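Local coordinates for protein HcgC (Methanococcus maripaludis S2, PDB 5O4J) that probably transfers a methyl group from S-adenosylmethionine to a carbon of a pyridinol precursor during biosynthesis of the [Fe]-hydrogenase cofactor, at residues L195-F208 against E224-V238. Residues are numbered along the deposited sequence; the frame is centred on the assembly and turned at random.
With 9KH (6-carboxy methyl-4-hydroxy-2-pyridinol), chain K.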
# COMPACT_ATOMS: atom_id res chain seq x y z
N LEU A 195 -6.93 6.99 -9.93
CA LEU A 195 -7.33 7.40 -11.27
C LEU A 195 -7.29 8.92 -11.40
O LEU A 195 -7.64 9.65 -10.47
CB LEU A 195 -8.74 6.90 -11.59
CG LEU A 195 -8.94 5.39 -11.70
CD1 LEU A 195 -10.43 5.08 -11.79
CD2 LEU A 195 -8.18 4.80 -12.89
N ASP A 196 -6.86 9.40 -12.57
CA ASP A 196 -6.82 10.84 -12.79
C ASP A 196 -8.18 11.46 -12.55
O ASP A 196 -9.20 10.94 -13.02
CB ASP A 196 -6.36 11.16 -14.21
CG ASP A 196 -6.27 12.64 -14.45
OD1 ASP A 196 -5.62 13.32 -13.64
OD2 ASP A 196 -6.85 13.14 -15.45
N SER A 197 -8.19 12.57 -11.82
CA SER A 197 -9.32 13.46 -11.55
C SER A 197 -10.20 12.99 -10.39
O SER A 197 -11.14 13.70 -10.04
CB SER A 197 -10.23 13.67 -12.78
OG SER A 197 -11.22 12.66 -12.88
N VAL A 198 -9.94 11.83 -9.79
CA VAL A 198 -10.72 11.42 -8.63
C VAL A 198 -10.35 12.30 -7.44
O VAL A 198 -9.17 12.52 -7.16
CB VAL A 198 -10.49 9.93 -8.31
CG1 VAL A 198 -11.15 9.56 -6.96
CG2 VAL A 198 -11.04 9.07 -9.44
N LEU A 199 -11.38 12.84 -6.77
CA LEU A 199 -11.20 13.59 -5.53
C LEU A 199 -11.17 12.65 -4.33
O LEU A 199 -10.28 12.73 -3.48
CB LEU A 199 -12.34 14.58 -5.36
CG LEU A 199 -12.40 15.79 -6.28
CD1 LEU A 199 -12.63 15.38 -7.72
CD2 LEU A 199 -13.52 16.73 -5.85
N TYR A 200 -12.17 11.79 -4.21
CA TYR A 200 -12.17 10.80 -3.14
C TYR A 200 -13.05 9.64 -3.56
O TYR A 200 -13.84 9.75 -4.50
CB TYR A 200 -12.61 11.40 -1.80
CG TYR A 200 -14.06 11.88 -1.72
CD1 TYR A 200 -15.09 11.00 -1.43
CD2 TYR A 200 -14.38 13.21 -1.90
CE1 TYR A 200 -16.41 11.43 -1.34
CE2 TYR A 200 -15.70 13.66 -1.82
CZ TYR A 200 -16.70 12.76 -1.54
OH TYR A 200 -18.00 13.19 -1.44
N THR A 201 -12.88 8.52 -2.86
CA THR A 201 -13.47 7.23 -3.23
C THR A 201 -14.09 6.61 -1.99
O THR A 201 -13.40 6.36 -1.00
CB THR A 201 -12.41 6.30 -3.82
OG1 THR A 201 -11.76 6.93 -4.93
CG2 THR A 201 -13.04 4.99 -4.30
N ILE A 202 -15.39 6.33 -2.06
CA ILE A 202 -16.16 5.85 -0.92
C ILE A 202 -16.40 4.35 -1.08
O ILE A 202 -17.10 3.95 -2.03
CB ILE A 202 -17.51 6.58 -0.80
CG1 ILE A 202 -17.30 8.07 -0.52
CG2 ILE A 202 -18.39 5.91 0.25
CD1 ILE A 202 -16.73 8.39 0.84
N PRO A 203 -15.92 3.52 -0.16
CA PRO A 203 -16.44 2.15 -0.08
C PRO A 203 -17.76 2.16 0.68
O PRO A 203 -17.83 2.67 1.80
CB PRO A 203 -15.36 1.40 0.70
CG PRO A 203 -14.76 2.46 1.60
CD PRO A 203 -14.97 3.80 0.93
N ASN A 204 -18.81 1.64 0.05
CA ASN A 204 -20.13 1.67 0.67
C ASN A 204 -20.27 0.48 1.61
O ASN A 204 -21.06 -0.44 1.40
CB ASN A 204 -21.20 1.69 -0.40
CG ASN A 204 -21.26 3.01 -1.09
OD1 ASN A 204 -21.31 4.05 -0.44
ND2 ASN A 204 -21.20 3.00 -2.42
N LEU A 205 -19.48 0.55 2.68
CA LEU A 205 -19.36 -0.54 3.64
C LEU A 205 -19.96 -0.16 4.98
O LEU A 205 -20.04 1.01 5.35
CB LEU A 205 -17.89 -0.94 3.82
CG LEU A 205 -17.26 -1.59 2.59
CD1 LEU A 205 -15.76 -1.76 2.77
CD2 LEU A 205 -17.91 -2.95 2.36
N LYS A 206 -20.38 -1.20 5.69
CA LYS A 206 -20.83 -1.09 7.08
C LYS A 206 -20.69 -2.48 7.68
O LYS A 206 -20.28 -3.43 7.02
CB LYS A 206 -22.26 -0.58 7.17
CG LYS A 206 -23.27 -1.53 6.51
CD LYS A 206 -24.71 -1.15 6.84
CE LYS A 206 -25.06 -1.57 8.27
NZ LYS A 206 -26.36 -1.01 8.70
N TYR A 207 -21.03 -2.58 8.96
CA TYR A 207 -20.90 -3.85 9.67
C TYR A 207 -22.14 -4.70 9.37
O TYR A 207 -23.05 -4.86 10.19
CB TYR A 207 -20.70 -3.59 11.15
CG TYR A 207 -20.58 -4.83 11.99
CD1 TYR A 207 -19.66 -5.82 11.68
CD2 TYR A 207 -21.36 -5.00 13.12
CE1 TYR A 207 -19.55 -6.96 12.46
CE2 TYR A 207 -21.26 -6.13 13.90
CZ TYR A 207 -20.35 -7.10 13.57
OH TYR A 207 -20.24 -8.22 14.36
N PHE A 208 -22.19 -5.21 8.13
CA PHE A 208 -23.33 -6.01 7.68
C PHE A 208 -23.57 -7.20 8.60
O PHE A 208 -24.70 -7.64 8.78
CB PHE A 208 -23.10 -6.55 6.26
CG PHE A 208 -22.79 -5.50 5.24
CD1 PHE A 208 -23.77 -4.69 4.72
CD2 PHE A 208 -21.49 -5.37 4.76
CE1 PHE A 208 -23.47 -3.74 3.76
CE2 PHE A 208 -21.18 -4.43 3.81
CZ PHE A 208 -22.16 -3.62 3.30
N GLU A 224 -29.29 -4.19 2.46
CA GLU A 224 -28.02 -3.50 2.55
C GLU A 224 -27.06 -3.94 1.46
O GLU A 224 -26.25 -3.14 0.99
CB GLU A 224 -27.42 -3.71 3.94
CG GLU A 224 -28.17 -2.89 4.98
CD GLU A 224 -27.80 -3.22 6.40
OE1 GLU A 224 -27.12 -4.24 6.62
OE2 GLU A 224 -28.19 -2.43 7.29
N LEU A 225 -27.12 -5.22 1.05
CA LEU A 225 -26.23 -5.69 -0.01
C LEU A 225 -26.62 -5.14 -1.37
O LEU A 225 -25.80 -5.14 -2.29
CB LEU A 225 -26.22 -7.22 -0.06
CG LEU A 225 -25.77 -7.98 1.19
CD1 LEU A 225 -25.73 -9.46 0.87
CD2 LEU A 225 -24.42 -7.50 1.67
N ASN A 226 -27.86 -4.68 -1.52
CA ASN A 226 -28.38 -4.20 -2.80
C ASN A 226 -28.03 -2.72 -3.00
O ASN A 226 -28.88 -1.86 -3.18
CB ASN A 226 -29.89 -4.41 -2.84
CG ASN A 226 -30.47 -4.24 -4.23
OD1 ASN A 226 -29.78 -4.46 -5.23
ND2 ASN A 226 -31.74 -3.87 -4.30
N MET A 227 -26.73 -2.46 -2.93
CA MET A 227 -26.17 -1.11 -2.94
C MET A 227 -24.86 -1.16 -3.71
O MET A 227 -24.12 -2.14 -3.62
CB MET A 227 -25.93 -0.60 -1.51
CG MET A 227 -25.16 0.70 -1.40
SD MET A 227 -25.94 2.06 -2.31
CE MET A 227 -24.73 3.37 -2.08
N SER A 228 -24.59 -0.10 -4.47
CA SER A 228 -23.33 0.02 -5.19
C SER A 228 -22.17 -0.22 -4.24
O SER A 228 -22.14 0.32 -3.13
CB SER A 228 -23.19 1.41 -5.82
OG SER A 228 -24.15 1.64 -6.83
N ALA A 229 -21.18 -1.00 -4.69
CA ALA A 229 -20.02 -1.25 -3.85
C ALA A 229 -19.23 0.03 -3.59
O ALA A 229 -18.70 0.22 -2.49
CB ALA A 229 -19.12 -2.32 -4.47
N ILE A 230 -19.12 0.90 -4.58
CA ILE A 230 -18.25 2.07 -4.50
C ILE A 230 -18.94 3.28 -5.10
O ILE A 230 -19.61 3.18 -6.14
CB ILE A 230 -16.90 1.83 -5.21
CG1 ILE A 230 -16.14 0.73 -4.46
CG2 ILE A 230 -16.06 3.10 -5.22
CD1 ILE A 230 -14.86 0.28 -5.13
N THR A 231 -18.74 4.44 -4.47
CA THR A 231 -19.16 5.73 -5.00
C THR A 231 -17.93 6.62 -5.12
O THR A 231 -17.11 6.70 -4.20
CB THR A 231 -20.21 6.36 -4.09
OG1 THR A 231 -21.34 5.48 -4.03
CG2 THR A 231 -20.65 7.72 -4.61
N VAL A 232 -17.77 7.27 -6.27
CA VAL A 232 -16.58 8.05 -6.57
C VAL A 232 -16.96 9.49 -6.85
O VAL A 232 -17.97 9.75 -7.52
CB VAL A 232 -15.80 7.46 -7.77
CG1 VAL A 232 -14.45 8.14 -7.86
CG2 VAL A 232 -15.66 5.96 -7.64
N SER A 233 -16.13 10.41 -6.38
CA SER A 233 -16.21 11.83 -6.71
C SER A 233 -15.02 12.18 -7.59
O SER A 233 -13.87 11.93 -7.21
CB SER A 233 -16.22 12.68 -5.44
OG SER A 233 -16.30 14.07 -5.72
N SER A 234 -15.28 12.72 -8.79
CA SER A 234 -14.21 12.99 -9.74
C SER A 234 -14.58 14.14 -10.66
O SER A 234 -15.76 14.47 -10.85
CB SER A 234 -13.89 11.74 -10.57
OG SER A 234 -14.97 11.40 -11.42
N ILE A 235 -13.56 14.73 -11.28
CA ILE A 235 -13.81 15.77 -12.28
C ILE A 235 -14.22 15.15 -13.60
O ILE A 235 -15.11 15.65 -14.28
CB ILE A 235 -12.57 16.66 -12.47
CG1 ILE A 235 -12.03 17.18 -11.14
CG2 ILE A 235 -12.89 17.82 -13.43
CD1 ILE A 235 -13.01 17.98 -10.33
N ASP A 236 -13.55 14.06 -13.99
CA ASP A 236 -13.73 13.42 -15.28
C ASP A 236 -14.42 12.07 -15.12
O ASP A 236 -14.56 11.53 -14.02
CB ASP A 236 -12.38 13.26 -15.98
CG ASP A 236 -11.72 14.59 -16.26
OD1 ASP A 236 -12.44 15.59 -16.49
OD2 ASP A 236 -10.47 14.65 -16.26
N HIS A 237 -14.84 11.52 -16.25
CA HIS A 237 -15.51 10.23 -16.24
C HIS A 237 -14.56 9.14 -15.77
O HIS A 237 -13.42 9.04 -16.25
CB HIS A 237 -16.05 9.90 -17.63
CG HIS A 237 -17.14 10.82 -18.08
ND1 HIS A 237 -18.46 10.63 -17.73
CD2 HIS A 237 -17.11 11.92 -18.87
CE1 HIS A 237 -19.20 11.59 -18.27
NE2 HIS A 237 -18.40 12.38 -18.97
N VAL A 238 -15.04 8.32 -14.84
CA VAL A 238 -14.30 7.18 -14.32
C VAL A 238 -15.13 5.91 -14.33
O VAL A 238 -14.63 4.85 -13.94
CB VAL A 238 -13.78 7.47 -12.89
CG1 VAL A 238 -12.73 8.57 -12.92
CG2 VAL A 238 -14.92 7.85 -11.95
C2 9KH K . -14.32 21.10 -3.41
C3 9KH K . -13.87 19.97 -2.74
C4 9KH K . -14.57 18.78 -2.86
C6 9KH K . -16.13 19.80 -4.29
O1 9KH K . -13.63 22.27 -3.29
N5 9KH K . -15.67 18.71 -3.63
C7 9KH K . -15.46 21.02 -4.19
O8 9KH K . -17.24 19.68 -5.05
C9 9KH K . -12.63 20.04 -1.88
C10 9KH K . -14.09 17.55 -2.14
C12 9KH K . -14.44 17.58 -0.67
O13 9KH K . -13.65 17.00 0.09
O14 9KH K . -15.48 18.15 -0.28
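Asn-204 ND2 gives two hydrogen bonds across the contact: a nearly straight one to Thr-231 OG1 (3.0 Å), lying in the amide plane, and one to Ser-228 O (2.9 Å) that meets this oxygen from above its carbonyl plane. With CG anti to its own carbonyl carbon (chi1 -72°), the amide reaches the 224-238 segment, and Met-227 CE rests on Asn-204 CG. Replaced by an alanine, this position would probably leave Ser-228 O and Thr-231 OG1 without their shared donor, with a gap opened beside Met-227 CE. Lys-206 NZ forms a salt bridge with Glu-224 OE2 (2.7 Å), a carboxylate oxygen also paired with Lys-220. Strands 198-203 and 230-234 run antiparallel in a four-stranded sheet, with strand 198-203 at its edge within the chain, and a classic beta bulge sets Leu-199 and Tyr-200 both opposite Ser-233. Ser-233 O takes a short bond from Leu-199 N and a weak one from Tyr-200 N, while Ser-233 CB sits over one face of the tyrosine ring as a CH-pi contact, 3.9 Å from its centroid. Tyr-200 OH bonds to Glu-209 of the second subunit. Leu-199 CD2 lies 3.7 Å from N5 of the pyridinol ligand, whose polar partners include Thr-179 of the second subunit. Leu-199 CD1 packs instead on Ile-235 CD1. Ser-197 OG accepts a hydrogen bond from Asp-236 N (2.9 Å) and donates to Asp-196 O.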